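Local atomic coordinates of surface layer protein (Geobacillus stearothermophilus, PDB entry 4UJ7), a protein that probably self-assembles into the crystalline surface layer of the bacterial cell and binds calcium, this piece holding two of its Big-like domains, the fifth and sixth. Residues K36-D41 / Q72-V77; V150-N155 / N179-Y184; V136-Y141 / Y184-N189. One frame throughout, in Å; residues are numbered along the deposited sequence. Where two conformers were deposited one is given.

How the contacts relate
Followed from the N terminus, the chain first closes contact 1, where strand 32-41 meets strand 74-81 in one sheet of the first Big-like domain of this piece. The other two contacts come later and belong to its second. Contact 3 opens at 136-141, and before it closes at 184-189 the chain passes through both segments of contact 2, 150-155 and 179-184, which therefore forms within the larger loop. Contacts 2 and 3 share Tyr184 and strand 181-188, and Lys139 of contact 3 is salt-bridged to Asp152 and Asp181 of contact 2. Contact 1 stands apart, its centre about 21 Å from that of contact 3 and about 24 Å from that of contact 2.

Contact 1 of 3, residues K36-D41 / Q72-V77; sequences KVTLKD and QSEYTV
Val37 and Tyr75 form an antiparallel hydrogen-bonded pair at the heart of this contact: Val37 N gives a virtually straight bond (179°) to Tyr75 O at 2.8 Å, and Tyr75 N returns one to Val37 O. Two residues along, Leu39 N reaches Ser73 O at 2.8 Å, extending the ladder into the turn before strand 74-81. On the buried face, chi1 of 160° puts Val37 CG1 anti to the backbone N and CG2 beside it, where CG2 meets Val77 CG2 at 3.9 Å, while Leu39 CD1 approaches the edge of the Tyr75 ring, 4.4 Å from CE2. The other face is more open; there Thr38 and Glu74 lie alongside, pointing the same way. A second shell positions the ring: Tyr75 OH accepts from Gln72 N at 3.0 Å and also bonds to Gly49 O, holding the phenol against the turn. Ile18 packs on Val37 and Leu39 from strand 15-20, and Lys36 NZ bonds to Asp119 O, a link to a calcium-binding residue of the following domain. The two central strands of a four-strand antiparallel sheet, apolar on the inward face, are consistent with the immunoglobulin-like beta-sandwich of Big-like domains.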
ATOM      1  N   LYS A  36       6.526   1.416  -1.493  1.00 14.34           N
ATOM      2  CA  LYS A  36       7.139   1.337  -0.182  1.00 14.64           C
ATOM      3  C   LYS A  36       8.631   1.477  -0.205  1.00 15.14           C
ATOM      4  O   LYS A  36       9.297   0.953  -1.097  1.00 14.93           O
ATOM      5  CB  LYS A  36       6.763   0.036   0.509  1.00 16.98           C
ATOM      6  CG  LYS A  36       5.327   0.059   1.007  1.00 19.15           C
ATOM      7  CD  LYS A  36       4.941  -1.285   1.580  1.00 20.28           C
ATOM      8  CE  LYS A  36       3.556  -1.195   2.194  1.00 24.39           C
ATOM      9  NZ  LYS A  36       3.089  -2.568   2.505  1.00 25.39           N
ATOM     10  N   VAL A  37       9.125   2.199   0.787  1.00 15.16           N
ATOM     11  CA  VAL A  37      10.553   2.376   1.014  1.00 15.69           C
ATOM     12  C   VAL A  37      10.911   1.646   2.299  1.00 16.06           C
ATOM     13  O   VAL A  37      10.183   1.736   3.294  1.00 15.56           O
ATOM     14  CB  VAL A  37      10.880   3.885   1.171  1.00 17.35           C
ATOM     15  CG1 VAL A  37      12.216   4.101   1.881  1.00 17.57           C
ATOM     16  CG2 VAL A  37      10.834   4.551  -0.188  1.00 18.84           C
ATOM     17  N   THR A  38      12.039   0.937   2.278  1.00 15.46           N
ATOM     18  CA  THR A  38      12.600   0.350   3.504  0.50 15.07           C
ATOM     19  C   THR A  38      14.092   0.657   3.589  1.00 15.37           C
ATOM     20  O   THR A  38      14.859   0.284   2.712  1.00 15.43           O
ATOM     21  CB  THR A  38      12.397  -1.177   3.617  0.50 15.72           C
ATOM     22  OG1 THR A  38      11.029  -1.525   3.374  0.50 14.78           O
ATOM     23  CG2 THR A  38      12.763  -1.654   5.023  0.50 16.62           C
ATOM     24  N   LEU A  39      14.483   1.350   4.652  1.00 14.71           N
ATOM     25  CA  LEU A  39      15.887   1.731   4.854  1.00 14.22           C
ATOM     26  C   LEU A  39      16.643   0.563   5.437  1.00 14.11           C
ATOM     27  O   LEU A  39      16.181  -0.030   6.398  1.00 14.39           O
ATOM     28  CB  LEU A  39      15.996   2.934   5.808  1.00 14.86           C
ATOM     29  CG  LEU A  39      15.281   4.233   5.412  1.00 17.20           C
ATOM     30  CD1 LEU A  39      15.609   5.349   6.387  1.00 16.83           C
ATOM     31  CD2 LEU A  39      15.605   4.670   3.997  1.00 17.68           C
ATOM     32  N   LYS A  40      17.783   0.207   4.836  1.00 14.78           N
ATOM     33  CA  LYS A  40      18.552  -0.954   5.276  1.00 15.77           C
ATOM     34  C   LYS A  40      20.019  -0.633   5.545  1.00 15.72           C
ATOM     35  O   LYS A  40      20.624   0.182   4.865  1.00 15.52           O
ATOM     36  CB  LYS A  40      18.417  -2.119   4.276  1.00 16.78           C
ATOM     37  CG  LYS A  40      17.000  -2.680   4.192  1.00 18.38           C
ATOM     38  CD  LYS A  40      16.850  -3.754   3.126  1.00 21.50           C
ATOM     39  CE  LYS A  40      15.412  -4.239   3.064  1.00 22.85           C
ATOM     40  NZ  LYS A  40      15.222  -5.351   2.081  1.00 26.91           N
ATOM     41  N   ASP A  41      20.576  -1.289   6.552  1.00 16.89           N
ATOM     42  CA  ASP A  41      22.004  -1.169   6.825  1.00 19.32           C
ATOM     43  C   ASP A  41      22.830  -2.095   5.932  1.00 20.76           C
ATOM     44  O   ASP A  41      22.290  -2.769   5.052  1.00 20.14           O
ATOM     45  CB  ASP A  41      22.332  -1.343   8.319  1.00 20.15           C
ATOM     46  CG  ASP A  41      22.060  -2.750   8.851  1.00 21.74           C
ATOM     47  OD1 ASP A  41      22.005  -3.735   8.089  1.00 21.74           O
ATOM     48  OD2 ASP A  41      21.893  -2.860  10.081  1.00 22.54           O
ATOM     49  N   GLN A  72      11.224   6.336  11.299  1.00 14.04           N
ATOM     50  CA  GLN A  72      10.903   4.959  10.934  1.00 14.52           C
ATOM     51  C   GLN A  72      11.981   4.333  10.074  1.00 14.84           C
ATOM     52  O   GLN A  72      12.888   5.030   9.626  1.00 15.33           O
ATOM     53  CB  GLN A  72       9.547   4.920  10.218  1.00 15.01           C
ATOM     54  CG  GLN A  72       8.434   5.485  11.104  1.00 16.21           C
ATOM     55  CD  GLN A  72       7.049   5.542  10.495  1.00 17.23           C
ATOM     56  OE1 GLN A  72       6.087   5.880  11.196  1.00 18.34           O
ATOM     57  NE2 GLN A  72       6.920   5.253   9.213  1.00 17.35           N
ATOM     58  N   SER A  73      11.879   3.027   9.853  1.00 15.57           N
ATOM     59  CA  SER A  73      12.710   2.356   8.863  1.00 16.27           C
ATOM     60  C   SER A  73      11.926   2.024   7.597  1.00 17.09           C
ATOM     61  O   SER A  73      12.526   1.646   6.598  1.00 19.51           O
ATOM     62  CB  SER A  73      13.355   1.084   9.444  1.00 17.27           C
ATOM     63  OG  SER A  73      12.363   0.198   9.954  1.00 19.09           O
ATOM     64  N   GLU A  74      10.598   2.157   7.637  1.00 16.34           N
ATOM     65  CA  GLU A  74       9.705   1.874   6.504  1.00 17.29           C
ATOM     66  C   GLU A  74       8.764   3.062   6.303  1.00 15.47           C
ATOM     67  O   GLU A  74       8.214   3.591   7.282  1.00 15.91           O
ATOM     68  CB  GLU A  74       8.836   0.648   6.818  1.00 20.89           C
ATOM     69  CG  GLU A  74       9.582  -0.684   6.846  1.00 26.97           C
ATOM     70  CD  GLU A  74       8.790  -1.822   7.473  1.00 30.63           C
ATOM     71  OE1 GLU A  74       8.418  -1.730   8.669  1.00 34.75           O
ATOM     72  OE2 GLU A  74       8.565  -2.834   6.774  1.00 35.95           O
ATOM     73  N   TYR A  75       8.569   3.452   5.040  1.00 13.50           N
ATOM     74  CA  TYR A  75       7.663   4.548   4.674  1.00 12.85           C
ATOM     75  C   TYR A  75       6.888   4.207   3.414  1.00 12.55           C
ATOM     76  O   TYR A  75       7.362   3.448   2.547  1.00 13.43           O
ATOM     77  CB  TYR A  75       8.457   5.820   4.368  1.00 12.51           C
ATOM     78  CG  TYR A  75       9.271   6.339   5.528  1.00 12.17           C
ATOM     79  CD1 TYR A  75       8.695   7.165   6.505  1.00 12.70           C
ATOM     80  CD2 TYR A  75      10.643   6.019   5.642  1.00 12.24           C
ATOM     81  CE1 TYR A  75       9.447   7.628   7.578  1.00 12.58           C
ATOM     82  CE2 TYR A  75      11.398   6.475   6.727  1.00 12.64           C
ATOM     83  CZ  TYR A  75      10.798   7.301   7.672  1.00 12.73           C
ATOM     84  OH  TYR A  75      11.541   7.758   8.723  1.00 12.91           O
ATOM     85  N   THR A  76       5.702   4.793   3.282  1.00 11.81           N
ATOM     86  CA  THR A  76       4.934   4.732   2.053  1.00 11.92           C
ATOM     87  C   THR A  76       5.035   6.050   1.313  1.00 11.74           C
ATOM     88  O   THR A  76       4.806   7.113   1.918  1.00 12.64           O
ATOM     89  CB  THR A  76       3.464   4.404   2.338  1.00 12.62           C
ATOM     90  OG1 THR A  76       3.399   3.077   2.866  1.00 14.28           O
ATOM     91  CG2 THR A  76       2.647   4.453   1.060  1.00 13.21           C
ATOM     92  N   VAL A  77       5.411   5.990   0.051  1.00 11.11           N
ATOM     93  CA  VAL A  77       5.497   7.179  -0.817  1.00 12.06           C
ATOM     94  C   VAL A  77       4.260   7.205  -1.705  1.00 12.31           C
ATOM     95  O   VAL A  77       3.880   6.189  -2.309  1.00 13.06           O
ATOM     96  CB  VAL A  77       6.782   7.158  -1.679  1.00 11.93           C
ATOM     97  CG1 VAL A  77       6.794   8.323  -2.662  1.00 12.10           C
ATOM     98  CG2 VAL A  77       8.026   7.150  -0.806  1.00 12.20           C
TER

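Contact 2 of 3, residues V150-N155 / N179-Y184; sequences VGDITN and NGDTVY
Thr154 and Thr182 make the tight part of this contact, where the turn after strand 149-152 presses on strand 181-188 through side chains instead of a backbone ladder. The methyl of Thr154, CG2, does most of the touching: chi1 of -49° puts OG1 beside the backbone N and leaves CG2 anti to it, 3.5 Å from Thr182 O, 3.9 Å from Thr182 CG2 and 3.8 Å from Tyr184 N. Beyond it, the Tyr184 ring is met obliquely by Thr154 O, 4.0 Å from CD2. Asn155 crosses Thr182 at about a right angle and brings its CB to 3.4 Å from Thr182 OG1, whose hydrogen bond is with Thr177 OG1.

Asp152 fixes the turn from within. Its OD1 takes two bonds, one from Thr154 N, which closes an Asx turn, and a short one of 2.6 Å from Thr154 OG1 on the syn side. A leucine in its place would probably leave Thr154 N and OG1 without their shared acceptor, set the turn freer to shift, and leave Lys139 with one counter-charge fewer.

The polar end is packed less closely: Asp152 OD2 and Asp181 OD1, on partly exposed residues, stand 4.0 Å apart with carboxylate planes nearly perpendicular (83°), joined through Lys139 NZ, whose salt bridges to both probably offset their repulsion. Lys32, from the preceding domain, forms another salt bridge with Asp181 OD1. Asn155, at the other end, is exposed despite its packed CB.

Strand 135-144 links the two segments: Val150 and Gly151 face Ala142 in a classic beta bulge, Thr154 OG1 bonds to Val140 N, and Tyr184 pairs with Leu138. On the other side of strand 181-188 runs strand 171-178, whose Ala173 and Lys175 touch the Tyr184 side chain.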
ATOM      1  N   VAL A 150      -5.451   3.306 -13.617  1.00 17.09           N
ATOM      2  CA  VAL A 150      -6.427   4.207 -14.240  1.00 17.21           C
ATOM      3  C   VAL A 150      -7.621   4.522 -13.337  1.00 18.32           C
ATOM      4  O   VAL A 150      -8.394   5.419 -13.631  1.00 19.95           O
ATOM      5  CB  VAL A 150      -6.886   3.717 -15.643  1.00 17.58           C
ATOM      6  CG1 VAL A 150      -5.707   3.710 -16.606  1.00 17.74           C
ATOM      7  CG2 VAL A 150      -7.541   2.343 -15.552  1.00 17.28           C
ATOM      8  N   GLY A 151      -7.770   3.810 -12.222  1.00 17.52           N
ATOM      9  CA  GLY A 151      -8.832   4.155 -11.274  1.00 18.63           C
ATOM     10  C   GLY A 151      -8.634   3.465  -9.940  1.00 18.97           C
ATOM     11  O   GLY A 151      -8.053   2.385  -9.882  1.00 21.23           O
ATOM     12  N   ASP A 152      -9.098   4.112  -8.870  1.00 20.16           N
ATOM     13  CA  ASP A 152      -9.189   3.494  -7.556  1.00 19.54           C
ATOM     14  C   ASP A 152     -10.659   3.146  -7.333  1.00 20.25           C
ATOM     15  O   ASP A 152     -11.497   4.026  -7.157  1.00 19.86           O
ATOM     16  CB  ASP A 152      -8.651   4.465  -6.490  1.00 20.36           C
ATOM     17  CG  ASP A 152      -8.742   3.916  -5.077  1.00 21.30           C
ATOM     18  OD1 ASP A 152      -9.526   2.988  -4.841  1.00 21.02           O
ATOM     19  OD2 ASP A 152      -8.044   4.449  -4.192  1.00 22.68           O
ATOM     20  N   ILE A 153     -10.966   1.849  -7.363  1.00 19.09           N
ATOM     21  CA  ILE A 153     -12.336   1.359  -7.332  1.00 19.44           C
ATOM     22  C   ILE A 153     -12.708   0.762  -5.981  1.00 18.89           C
ATOM     23  O   ILE A 153     -13.703   0.038  -5.861  1.00 20.24           O
ATOM     24  CB  ILE A 153     -12.640   0.340  -8.483  1.00 20.59           C
ATOM     25  CG1 ILE A 153     -11.798  -0.942  -8.380  1.00 22.30           C
ATOM     26  CG2 ILE A 153     -12.478   1.011  -9.853  1.00 22.70           C
ATOM     27  CD1 ILE A 153     -12.329  -2.085  -9.231  1.00 22.54           C
ATOM     28  N   THR A 154     -11.938   1.102  -4.951  1.00 17.89           N
ATOM     29  CA  THR A 154     -12.171   0.564  -3.600  1.00 17.66           C
ATOM     30  C   THR A 154     -13.590   0.774  -3.104  1.00 18.78           C
ATOM     31  O   THR A 154     -14.148  -0.108  -2.449  1.00 18.63           O
ATOM     32  CB  THR A 154     -11.166   1.141  -2.578  1.00 17.23           C
ATOM     33  OG1 THR A 154      -9.845   1.026  -3.112  1.00 17.35           O
ATOM     34  CG2 THR A 154     -11.218   0.362  -1.265  1.00 16.78           C
ATOM     35  N   ASN A 155     -14.171   1.932  -3.411  1.00 19.39           N
ATOM     36  CA  ASN A 155     -15.527   2.225  -2.985  1.00 21.49           C
ATOM     37  C   ASN A 155     -16.599   1.431  -3.746  1.00 20.82           C
ATOM     38  O   ASN A 155     -17.723   1.284  -3.266  1.00 22.27           O
ATOM     39  CB  ASN A 155     -15.806   3.719  -3.087  1.00 22.53           C
ATOM     40  CG  ASN A 155     -17.031   4.134  -2.288  1.00 24.26           C
ATOM     41  OD1 ASN A 155     -17.280   3.627  -1.189  1.00 25.13           O
ATOM     42  ND2 ASN A 155     -17.808   5.042  -2.847  1.00 26.46           N
ATOM     43  N   ASN A 179     -13.215  12.468   2.304  1.00 23.77           N
ATOM     44  CA  ASN A 179     -12.664  13.388   1.301  1.00 26.05           C
ATOM     45  C   ASN A 179     -12.519  12.722  -0.072  1.00 26.20           C
ATOM     46  O   ASN A 179     -11.573  13.002  -0.806  1.00 26.30           O
ATOM     47  CB  ASN A 179     -11.309  13.979   1.765  1.00 29.04           C
ATOM     48  CG  ASN A 179     -11.315  14.412   3.226  1.00 30.87           C
ATOM     49  OD1 ASN A 179     -12.166  15.185   3.652  1.00 32.14           O
ATOM     50  ND2 ASN A 179     -10.360  13.899   4.003  1.00 34.01           N
ATOM     51  N   GLY A 180     -13.454  11.831  -0.397  1.00 25.22           N
ATOM     52  CA  GLY A 180     -13.455  11.130  -1.676  1.00 25.15           C
ATOM     53  C   GLY A 180     -12.515   9.942  -1.796  1.00 24.35           C
ATOM     54  O   GLY A 180     -12.450   9.326  -2.862  1.00 27.88           O
ATOM     55  N   ASP A 181     -11.774   9.617  -0.733  1.00 22.73           N
ATOM     56  CA  ASP A 181     -10.845   8.472  -0.747  1.00 20.80           C
ATOM     57  C   ASP A 181     -11.355   7.339   0.144  1.00 18.72           C
ATOM     58  O   ASP A 181     -11.732   7.570   1.298  1.00 18.02           O
ATOM     59  CB  ASP A 181      -9.446   8.877  -0.281  1.00 22.10           C
ATOM     60  CG  ASP A 181      -8.453   7.720  -0.342  1.00 23.97           C
ATOM     61  OD1 ASP A 181      -8.046   7.348  -1.458  1.00 25.47           O
ATOM     62  OD2 ASP A 181      -8.085   7.175   0.724  1.00 26.32           O
ATOM     63  N   THR A 182     -11.357   6.119  -0.387  1.00 17.15           N
ATOM     64  CA  THR A 182     -11.871   4.961   0.350  1.00 16.65           C
ATOM     65  C   THR A 182     -10.776   3.921   0.629  1.00 15.80           C
ATOM     66  O   THR A 182     -10.029   3.541  -0.278  1.00 16.41           O
ATOM     67  CB  THR A 182     -13.033   4.305  -0.435  1.00 16.45           C
ATOM     68  OG1 THR A 182     -14.091   5.260  -0.587  1.00 17.65           O
ATOM     69  CG2 THR A 182     -13.575   3.064   0.281  1.00 17.08           C
ATOM     70  N   VAL A 183     -10.692   3.472   1.887  1.00 15.20           N
ATOM     71  CA  VAL A 183      -9.832   2.332   2.261  1.00 15.16           C
ATOM     72  C   VAL A 183     -10.733   1.241   2.842  1.00 14.45           C
ATOM     73  O   VAL A 183     -11.662   1.545   3.602  1.00 14.28           O
ATOM     74  CB  VAL A 183      -8.760   2.759   3.295  1.00 15.74           C
ATOM     75  CG1 VAL A 183      -7.897   1.591   3.714  1.00 16.81           C
ATOM     76  CG2 VAL A 183      -7.898   3.883   2.722  1.00 16.15           C
ATOM     77  N   TYR A 184     -10.484  -0.025   2.490  1.00 14.83           N
ATOM     78  CA  TYR A 184     -11.218  -1.112   3.139  1.00 15.06           C
ATOM     79  C   TYR A 184     -10.400  -1.552   4.360  1.00 15.23           C
ATOM     80  O   TYR A 184      -9.240  -1.965   4.223  1.00 16.41           O
ATOM     81  CB  TYR A 184     -11.399  -2.279   2.167  1.00 15.73           C
ATOM     82  CG  TYR A 184     -12.837  -2.711   1.947  1.00 16.27           C
ATOM     83  CD1 TYR A 184     -13.578  -3.290   2.982  1.00 16.66           C
ATOM     84  CD2 TYR A 184     -13.453  -2.546   0.698  1.00 16.83           C
ATOM     85  CE1 TYR A 184     -14.891  -3.695   2.796  1.00 17.37           C
ATOM     86  CE2 TYR A 184     -14.771  -2.958   0.494  1.00 18.00           C
ATOM     87  CZ  TYR A 184     -15.487  -3.532   1.544  1.00 18.21           C
ATOM     88  OH  TYR A 184     -16.799  -3.944   1.366  1.00 19.42           O
TER

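Contact 3 of 3, residues V136-Y141 / Y184-N189; sequences VQLKVY and YVITDN
Val136-Tyr141 and Tyr184-Asn189 run antiparallel, their strand axes 4.8 Å apart at the closest, with two hydrogen-bonded pairs, Val136 with Ile186 and Leu138 with Tyr184, each exchanging two backbone bonds.

The buried face is made by these same four residues. Val136 and Ile186 meet through their branched carbons, CB to CB at 3.9 Å. Leu138 and Tyr184 also touch at CB, 4.1 Å apart, before the phenol ring leads away from strand 135-144. In Ile186, chi1 of -43° sets CG1 beside the backbone N, and chi2 of -56° swings CD1 to Leu138 as well; both lie 4.0 Å from Leu138 CD1, the two side chains crossing at a slant. Gln137 and Val185 form the non-hydrogen-bonded pair between, on the less buried face.

Next to this pair of strands, Asp119 of a calcium site receives a bond from Gln137 N and packs on Val136, so the metal loop sits against the start of strand 135-144. Across the sandwich, Leu199 of strand 195-203 lies on Leu138 and Ile186, and Ile123 of strand 122-124 on Val136 and Ile186; within the sheet, strand 171-178 flanks strand 181-188, with Ala173 against Ile186.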
ATOM      1  N   VAL A 136      -5.742  -4.418   8.848  1.00 14.45           N
ATOM      2  CA  VAL A 136      -5.189  -4.471   7.502  1.00 14.78           C
ATOM      3  C   VAL A 136      -5.933  -3.410   6.721  1.00 15.13           C
ATOM      4  O   VAL A 136      -7.114  -3.162   6.958  1.00 14.44           O
ATOM      5  CB  VAL A 136      -5.363  -5.866   6.854  1.00 15.33           C
ATOM      6  CG1 VAL A 136      -4.980  -5.859   5.379  1.00 15.39           C
ATOM      7  CG2 VAL A 136      -4.549  -6.898   7.626  1.00 16.49           C
ATOM      8  N   GLN A 137      -5.224  -2.769   5.798  0.50 15.11           N
ATOM      9  CA  GLN A 137      -5.809  -1.756   4.940  0.50 15.27           C
ATOM     10  C   GLN A 137      -5.649  -2.155   3.492  0.50 15.01           C
ATOM     11  O   GLN A 137      -4.540  -2.475   3.051  0.50 15.22           O
ATOM     12  CB  GLN A 137      -5.102  -0.428   5.161  0.50 16.80           C
ATOM     13  CG  GLN A 137      -5.523   0.276   6.430  0.50 18.28           C
ATOM     14  CD  GLN A 137      -4.972   1.676   6.452  0.50 19.57           C
ATOM     15  OE1 GLN A 137      -3.757   1.880   6.355  0.50 21.66           O
ATOM     16  NE2 GLN A 137      -5.855   2.646   6.525  0.50 19.92           N
ATOM     17  N   LEU A 138      -6.759  -2.133   2.757  1.00 14.56           N
ATOM     18  CA  LEU A 138      -6.786  -2.571   1.353  1.00 14.39           C
ATOM     19  C   LEU A 138      -7.303  -1.495   0.415  1.00 14.41           C
ATOM     20  O   LEU A 138      -8.205  -0.729   0.764  1.00 14.18           O
ATOM     21  CB  LEU A 138      -7.712  -3.794   1.203  1.00 15.28           C
ATOM     22  CG  LEU A 138      -7.376  -5.007   2.073  1.00 14.37           C
ATOM     23  CD1 LEU A 138      -8.477  -6.049   1.927  1.00 15.89           C
ATOM     24  CD2 LEU A 138      -6.008  -5.610   1.753  1.00 15.15           C
ATOM     25  N   LYS A 139      -6.716  -1.441  -0.782  1.00 14.95           N
ATOM     26  CA  LYS A 139      -7.324  -0.715  -1.893  1.00 16.03           C
ATOM     27  C   LYS A 139      -7.449  -1.663  -3.085  1.00 15.84           C
ATOM     28  O   LYS A 139      -6.743  -2.669  -3.171  1.00 16.52           O
ATOM     29  CB  LYS A 139      -6.507   0.529  -2.271  1.00 17.19           C
ATOM     30  CG  LYS A 139      -6.822   1.748  -1.407  1.00 18.24           C
ATOM     31  CD  LYS A 139      -5.942   2.922  -1.836  1.00 19.56           C
ATOM     32  CE  LYS A 139      -6.352   4.195  -1.116  1.00 19.20           C
ATOM     33  NZ  LYS A 139      -7.688   4.638  -1.568  1.00 19.38           N
ATOM     34  N   VAL A 140      -8.380  -1.347  -3.975  1.00 16.89           N
ATOM     35  CA  VAL A 140      -8.505  -2.085  -5.226  1.00 17.46           C
ATOM     36  C   VAL A 140      -8.369  -1.100  -6.387  1.00 17.57           C
ATOM     37  O   VAL A 140      -9.115  -0.127  -6.456  1.00 17.66           O
ATOM     38  CB  VAL A 140      -9.832  -2.875  -5.321  1.00 18.13           C
ATOM     39  CG1 VAL A 140      -9.869  -3.704  -6.602  1.00 18.93           C
ATOM     40  CG2 VAL A 140      -9.992  -3.812  -4.121  1.00 18.30           C
ATOM     41  N   TYR A 141      -7.386  -1.347  -7.260  1.00 17.73           N
ATOM     42  CA  TYR A 141      -7.143  -0.501  -8.437  1.00 18.99           C
ATOM     43  C   TYR A 141      -7.589  -1.138  -9.737  1.00 19.33           C
ATOM     44  O   TYR A 141      -7.466  -2.352  -9.930  1.00 19.57           O
ATOM     45  CB  TYR A 141      -5.655  -0.173  -8.570  1.00 19.35           C
ATOM     46  CG  TYR A 141      -5.077   0.579  -7.398  1.00 19.71           C
ATOM     47  CD1 TYR A 141      -5.362   1.923  -7.206  1.00 20.74           C
ATOM     48  CD2 TYR A 141      -4.261  -0.064  -6.478  1.00 21.21           C
ATOM     49  CE1 TYR A 141      -4.840   2.619  -6.125  1.00 21.01           C
ATOM     50  CE2 TYR A 141      -3.737   0.613  -5.397  1.00 21.66           C
ATOM     51  CZ  TYR A 141      -4.029   1.949  -5.231  1.00 21.21           C
ATOM     52  OH  TYR A 141      -3.487   2.627  -4.168  1.00 23.94           O
ATOM     53  N   TYR A 184     -10.484  -0.025   2.490  1.00 14.83           N
ATOM     54  CA  TYR A 184     -11.218  -1.112   3.139  1.00 15.06           C
ATOM     55  C   TYR A 184     -10.400  -1.552   4.360  1.00 15.23           C
ATOM     56  O   TYR A 184      -9.240  -1.965   4.223  1.00 16.41           O
ATOM     57  CB  TYR A 184     -11.399  -2.279   2.167  1.00 15.73           C
ATOM     58  CG  TYR A 184     -12.837  -2.711   1.947  1.00 16.27           C
ATOM     59  CD1 TYR A 184     -13.578  -3.290   2.982  1.00 16.66           C
ATOM     60  CD2 TYR A 184     -13.453  -2.546   0.698  1.00 16.83           C
ATOM     61  CE1 TYR A 184     -14.891  -3.695   2.796  1.00 17.37           C
ATOM     62  CE2 TYR A 184     -14.771  -2.958   0.494  1.00 18.00           C
ATOM     63  CZ  TYR A 184     -15.487  -3.532   1.544  1.00 18.21           C
ATOM     64  OH  TYR A 184     -16.799  -3.944   1.366  1.00 19.42           O
ATOM     65  N   VAL A 185     -10.991  -1.432   5.542  1.00 14.02           N
ATOM     66  CA  VAL A 185     -10.276  -1.648   6.797  1.00 13.69           C
ATOM     67  C   VAL A 185     -10.736  -2.966   7.392  1.00 14.11           C
ATOM     68  O   VAL A 185     -11.934  -3.181   7.621  1.00 14.63           O
ATOM     69  CB  VAL A 185     -10.498  -0.478   7.768  1.00 13.99           C
ATOM     70  CG1 VAL A 185      -9.760  -0.718   9.080  1.00 13.63           C
ATOM     71  CG2 VAL A 185     -10.038   0.830   7.133  1.00 15.03           C
ATOM     72  N   ILE A 186      -9.763  -3.838   7.637  1.00 13.49           N
ATOM     73  CA  ILE A 186     -10.022  -5.174   8.177  1.00 13.02           C
ATOM     74  C   ILE A 186      -9.567  -5.200   9.642  1.00 13.45           C
ATOM     75  O   ILE A 186      -8.435  -4.818   9.955  1.00 14.40           O
ATOM     76  CB  ILE A 186      -9.236  -6.250   7.371  1.00 12.37           C
ATOM     77  CG1 ILE A 186      -9.294  -6.006   5.845  1.00 12.77           C
ATOM     78  CG2 ILE A 186      -9.744  -7.643   7.745  1.00 13.21           C
ATOM     79  CD1 ILE A 186     -10.699  -5.932   5.285  1.00 13.66           C
ATOM     80  N   THR A 187     -10.436  -5.656  10.540  1.00 13.26           N
ATOM     81  CA  THR A 187     -10.091  -5.737  11.969  1.00 13.61           C
ATOM     82  C   THR A 187     -10.505  -7.087  12.543  1.00 13.44           C
ATOM     83  O   THR A 187     -11.347  -7.783  11.966  1.00 13.39           O
ATOM     84  CB  THR A 187     -10.788  -4.628  12.767  1.00 14.21           C
ATOM     85  OG1 THR A 187     -12.194  -4.672  12.495  1.00 15.55           O
ATOM     86  CG2 THR A 187     -10.223  -3.227  12.414  1.00 14.90           C
ATOM     87  N   ASP A 188      -9.905  -7.463  13.669  1.00 13.75           N
ATOM     88  CA  ASP A 188     -10.268  -8.699  14.388  1.00 14.97           C
ATOM     89  C   ASP A 188     -11.706  -8.585  14.886  1.00 15.14           C
ATOM     90  O   ASP A 188     -12.149  -7.522  15.319  1.00 15.57           O
ATOM     91  CB  ASP A 188      -9.320  -8.887  15.569  1.00 15.92           C
ATOM     92  CG  ASP A 188      -9.480 -10.230  16.262  1.00 16.76           C
ATOM     93  OD1 ASP A 188     -10.022 -11.174  15.663  1.00 16.91           O
ATOM     94  OD2 ASP A 188      -8.975 -10.347  17.412  1.00 20.36           O
ATOM     95  N   ASN A 189     -12.429  -9.700  14.802  1.00 14.89           N
ATOM     96  CA  ASN A 189     -13.766  -9.823  15.387  1.00 15.98           C
ATOM     97  C   ASN A 189     -13.880 -11.130  16.162  1.00 16.01           C
ATOM     98  O   ASN A 189     -14.638 -12.020  15.789  1.00 17.82           O
ATOM     99  CB  ASN A 189     -14.825  -9.784  14.274  1.00 17.36           C
ATOM    100  CG  ASN A 189     -16.246  -9.757  14.817  1.00 18.90           C
ATOM    101  OD1 ASN A 189     -16.496  -9.256  15.913  1.00 19.51           O
ATOM    102  ND2 ASN A 189     -17.184 -10.291  14.042  1.00 21.69           N
TER